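Local coordinates for protein beta-galactosidase (Geobacillus stearothermophilus, PDB 4OIF) that probably hydrolyses terminal non-reducing beta-D-galactose residues from beta-D-galactosides, as a zinc-containing, trimeric member of glycoside hydrolase family 42, at residues D418-W423 against I459-D464. Sequence-based numbering, arbitrary orientation.
Sequences DWENNW and ITKEHD
Asp418 and Lys461 form the salt bridge between the segments: Lys461 NZ donates to the syn lone pair of Asp418 OD1 at 2.8 Å. The lysine chain runs extended through CD and CE and bends at its last torsion (chi4 -69°), which turns the ammonium back onto the carboxylate. Glu420 OE1 lies 4.0 Å from Lys461 NZ, too far for a second salt bridge; its other oxygen, OE2, is paired with Arg226. Two waters complete the polar link. Water 1 donates to Asp418 OD1 and accepts from the backbone N of Lys461, while water 2 accepts from Lys461 NZ and donates to Asp418 OD2 and Glu420 OE1. Asp418 is also the N-cap of helix 419-427, its OD2 taking Asn421 N on the anti side at 2.8 Å, 18° out of the carboxylate plane. The contact thus joins this helix start, just after strand 413-416, to the turn after the neighbouring parallel strand 456-459 in the trimerisation domain. Losing the carboxylate of Asp418 to an alanine here is likely to leave Lys461 NZ without its charged mate and Asn421 N without its capping acceptor. In the turn, Thr460 OG1 accepts from Glu462 N (3.2 Å), an ST turn, and pairs with His463 ND1 at 3.3 Å. The nonpolar part is small: Thr460 CG2 meets the Trp419 ring edge at CZ3, 4.0 Å away, while Trp419 NE1 is hydrogen-bonded to Phe266 O.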
ATOM      1  N   ASP A 418      29.838   2.447  -3.026  1.00 12.14           N
ATOM      2  CA  ASP A 418      29.769   3.873  -2.715  1.00 12.26           C
ATOM      3  C   ASP A 418      28.353   4.263  -2.255  1.00 11.94           C
ATOM      4  O   ASP A 418      27.367   4.064  -2.982  1.00 10.68           O
ATOM      5  CB  ASP A 418      30.201   4.696  -3.931  1.00 11.57           C
ATOM      6  CG  ASP A 418      30.393   6.163  -3.612  1.00  8.87           C
ATOM      7  OD1 ASP A 418      31.441   6.518  -3.048  1.00 15.28           O
ATOM      8  OD2 ASP A 418      29.505   6.971  -3.941  1.00 15.15           O
ATOM      9  N   TRP A 419      28.273   4.798  -1.038  1.00 14.24           N
ATOM     10  CA  TRP A 419      27.007   5.199  -0.411  1.00 13.75           C
ATOM     11  C   TRP A 419      26.317   6.303  -1.194  1.00 11.33           C
ATOM     12  O   TRP A 419      25.105   6.263  -1.418  1.00 16.42           O
ATOM     13  CB  TRP A 419      27.240   5.661   1.038  1.00 11.58           C
ATOM     14  CG  TRP A 419      27.005   4.594   2.106  1.00 18.72           C
ATOM     15  CD1 TRP A 419      25.833   4.342   2.769  1.00  9.49           C
ATOM     16  CD2 TRP A 419      27.971   3.670   2.642  1.00 17.32           C
ATOM     17  NE1 TRP A 419      26.006   3.319   3.667  1.00 14.81           N
ATOM     18  CE2 TRP A 419      27.307   2.891   3.617  1.00 18.15           C
ATOM     19  CE3 TRP A 419      29.332   3.432   2.398  1.00 13.17           C
ATOM     20  CZ2 TRP A 419      27.956   1.875   4.339  1.00 14.89           C
ATOM     21  CZ3 TRP A 419      29.979   2.425   3.120  1.00 14.63           C
ATOM     22  CH2 TRP A 419      29.289   1.661   4.079  1.00 10.59           C
ATOM     23  N   GLU A 420      27.088   7.303  -1.598  1.00  9.24           N
ATOM     24  CA  GLU A 420      26.511   8.414  -2.325  1.00 11.27           C
ATOM     25  C   GLU A 420      25.979   7.928  -3.677  1.00  9.66           C
ATOM     26  O   GLU A 420      24.915   8.350  -4.115  1.00  7.05           O
ATOM     27  CB  GLU A 420      27.535   9.548  -2.467  1.00 11.23           C
ATOM     28  CG  GLU A 420      27.748  10.304  -1.141  1.00 12.30           C
ATOM     29  CD  GLU A 420      28.831  11.389  -1.182  1.00 20.85           C
ATOM     30  OE1 GLU A 420      29.616  11.464  -2.152  1.00 13.09           O
ATOM     31  OE2 GLU A 420      28.890  12.178  -0.221  1.00 16.73           O
ATOM     32  N   ASN A 421      26.702   7.015  -4.315  1.00  8.56           N
ATOM     33  CA  ASN A 421      26.226   6.374  -5.536  1.00 10.52           C
ATOM     34  C   ASN A 421      24.908   5.626  -5.323  1.00  8.83           C
ATOM     35  O   ASN A 421      24.000   5.704  -6.146  1.00 10.60           O
ATOM     36  CB  ASN A 421      27.288   5.416  -6.082  1.00  9.68           C
ATOM     37  CG  ASN A 421      26.843   4.719  -7.351  1.00  8.55           C
ATOM     38  OD1 ASN A 421      26.536   5.366  -8.353  1.00  9.95           O
ATOM     39  ND2 ASN A 421      26.826   3.393  -7.323  1.00  9.50           N
ATOM     40  N   ASN A 422      24.810   4.900  -4.217  1.00  7.73           N
ATOM     41  CA  ASN A 422      23.569   4.238  -3.849  1.00  8.51           C
ATOM     42  C   ASN A 422      22.411   5.247  -3.740  1.00  5.22           C
ATOM     43  O   ASN A 422      21.349   5.072  -4.347  1.00  8.02           O
ATOM     44  CB  ASN A 422      23.765   3.481  -2.528  1.00  6.74           C
ATOM     45  CG  ASN A 422      22.842   2.285  -2.392  1.00  8.12           C
ATOM     46  OD1 ASN A 422      21.812   2.202  -3.054  1.00 14.03           O
ATOM     47  ND2 ASN A 422      23.201   1.359  -1.516  1.00  9.31           N
ATOM     48  N   TRP A 423      22.641   6.313  -2.981  1.00  8.06           N
ATOM     49  CA  TRP A 423      21.672   7.398  -2.843  1.00 16.42           C
ATOM     50  C   TRP A 423      21.212   7.955  -4.199  1.00 10.55           C
ATOM     51  O   TRP A 423      20.018   7.971  -4.519  1.00  9.51           O
ATOM     52  CB  TRP A 423      22.260   8.530  -1.992  1.00 10.21           C
ATOM     53  CG  TRP A 423      22.486   8.153  -0.547  1.00 10.54           C
ATOM     54  CD1 TRP A 423      21.956   7.083   0.109  1.00  8.43           C
ATOM     55  CD2 TRP A 423      23.309   8.842   0.413  1.00 10.40           C
ATOM     56  NE1 TRP A 423      22.387   7.061   1.415  1.00 11.65           N
ATOM     57  CE2 TRP A 423      23.222   8.127   1.626  1.00 14.23           C
ATOM     58  CE3 TRP A 423      24.111   9.988   0.362  1.00  7.80           C
ATOM     59  CZ2 TRP A 423      23.900   8.526   2.781  1.00 10.61           C
ATOM     60  CZ3 TRP A 423      24.786  10.385   1.513  1.00  8.28           C
ATOM     61  CH2 TRP A 423      24.675   9.654   2.704  1.00 10.48           C
ATOM     62  N   ILE A 459      35.347  -2.492  -0.464  1.00 13.52           N
ATOM     63  CA  ILE A 459      35.938  -1.197  -0.140  1.00 12.27           C
ATOM     64  C   ILE A 459      35.118  -0.007  -0.610  1.00 11.20           C
ATOM     65  O   ILE A 459      34.111  -0.153  -1.301  1.00  9.90           O
ATOM     66  CB  ILE A 459      37.337  -1.054  -0.762  1.00 11.22           C
ATOM     67  CG1 ILE A 459      37.220  -1.034  -2.291  1.00  5.54           C
ATOM     68  CG2 ILE A 459      38.278  -2.164  -0.243  1.00  8.18           C
ATOM     69  CD1 ILE A 459      38.521  -0.836  -3.000  1.00  5.59           C
ATOM     70  N   THR A 460      35.581   1.174  -0.220  1.00 10.24           N
ATOM     71  CA  THR A 460      35.004   2.434  -0.642  1.00  9.41           C
ATOM     72  C   THR A 460      36.070   3.219  -1.385  1.00 14.29           C
ATOM     73  O   THR A 460      37.226   2.803  -1.415  1.00 16.08           O
ATOM     74  CB  THR A 460      34.496   3.246   0.544  1.00 11.52           C
ATOM     75  OG1 THR A 460      35.610   3.718   1.313  1.00 12.42           O
ATOM     76  CG2 THR A 460      33.618   2.385   1.413  1.00 10.44           C
ATOM     77  N   LYS A 461      35.694   4.348  -1.985  1.00  9.61           N
ATOM     78  CA  LYS A 461      36.660   5.169  -2.709  1.00 11.49           C
ATOM     79  C   LYS A 461      37.684   5.782  -1.753  1.00 21.78           C
ATOM     80  O   LYS A 461      38.706   6.288  -2.189  1.00 21.16           O
ATOM     81  CB  LYS A 461      35.953   6.262  -3.509  1.00 15.08           C
ATOM     82  CG  LYS A 461      35.169   7.257  -2.680  1.00  4.97           C
ATOM     83  CD  LYS A 461      34.392   8.188  -3.588  1.00 10.65           C
ATOM     84  CE  LYS A 461      33.759   9.330  -2.819  1.00  7.55           C
ATOM     85  NZ  LYS A 461      32.675   8.831  -1.947  1.00 10.18           N
ATOM     86  N   GLU A 462      37.413   5.705  -0.450  1.00 17.14           N
ATOM     87  CA  GLU A 462      38.366   6.111   0.584  1.00 28.90           C
ATOM     88  C   GLU A 462      39.509   5.100   0.794  1.00 28.65           C
ATOM     89  O   GLU A 462      40.213   5.164   1.801  1.00 34.52           O
ATOM     90  CB  GLU A 462      37.645   6.315   1.932  1.00 32.23           C
ATOM     91  CG  GLU A 462      36.364   7.139   1.883  1.00 26.44           C
ATOM     92  CD  GLU A 462      36.607   8.591   1.510  1.00 43.63           C
ATOM     93  OE1 GLU A 462      37.645   9.166   1.927  1.00 28.08           O
ATOM     94  OE2 GLU A 462      35.751   9.156   0.792  1.00 37.35           O
ATOM     95  N   HIS A 463      39.680   4.160  -0.128  1.00 19.50           N
ATOM     96  CA  HIS A 463      40.677   3.098   0.026  1.00 14.89           C
ATOM     97  C   HIS A 463      41.754   3.148  -1.036  1.00 23.94           C
ATOM     98  O   HIS A 463      41.553   3.667  -2.133  1.00 21.87           O
ATOM     99  CB  HIS A 463      40.031   1.708  -0.031  1.00 24.14           C
ATOM    100  CG  HIS A 463      39.413   1.269   1.255  1.00 17.64           C
ATOM    101  ND1 HIS A 463      38.223   1.784   1.725  1.00 34.24           N
ATOM    102  CD2 HIS A 463      39.812   0.353   2.167  1.00 16.77           C
ATOM    103  CE1 HIS A 463      37.920   1.212   2.876  1.00 29.07           C
ATOM    104  NE2 HIS A 463      38.868   0.340   3.168  1.00 36.01           N
ATOM    105  N   ASP A 464      42.890   2.561  -0.697  1.00 17.79           N
ATOM    106  CA  ASP A 464      43.989   2.388  -1.619  1.00 11.88           C
ATOM    107  C   ASP A 464      43.654   1.314  -2.652  1.00 18.19           C
ATOM    108  O   ASP A 464      43.616   0.129  -2.327  1.00 25.65           O
ATOM    109  CB  ASP A 464      45.242   2.011  -0.836  1.00 24.69           C
ATOM    110  CG  ASP A 464      46.499   2.070  -1.669  1.00 27.21           C
ATOM    111  OD1 ASP A 464      46.419   2.011  -2.917  1.00 15.67           O
ATOM    112  OD2 ASP A 464      47.580   2.161  -1.050  1.00 35.38           O
TER
HETATM  113  O   HOH W   1      32.935   4.744  -1.932  1.00  6.97           O
HETATM  114  O   HOH W   2      30.879   9.411  -4.086  1.00 18.72           O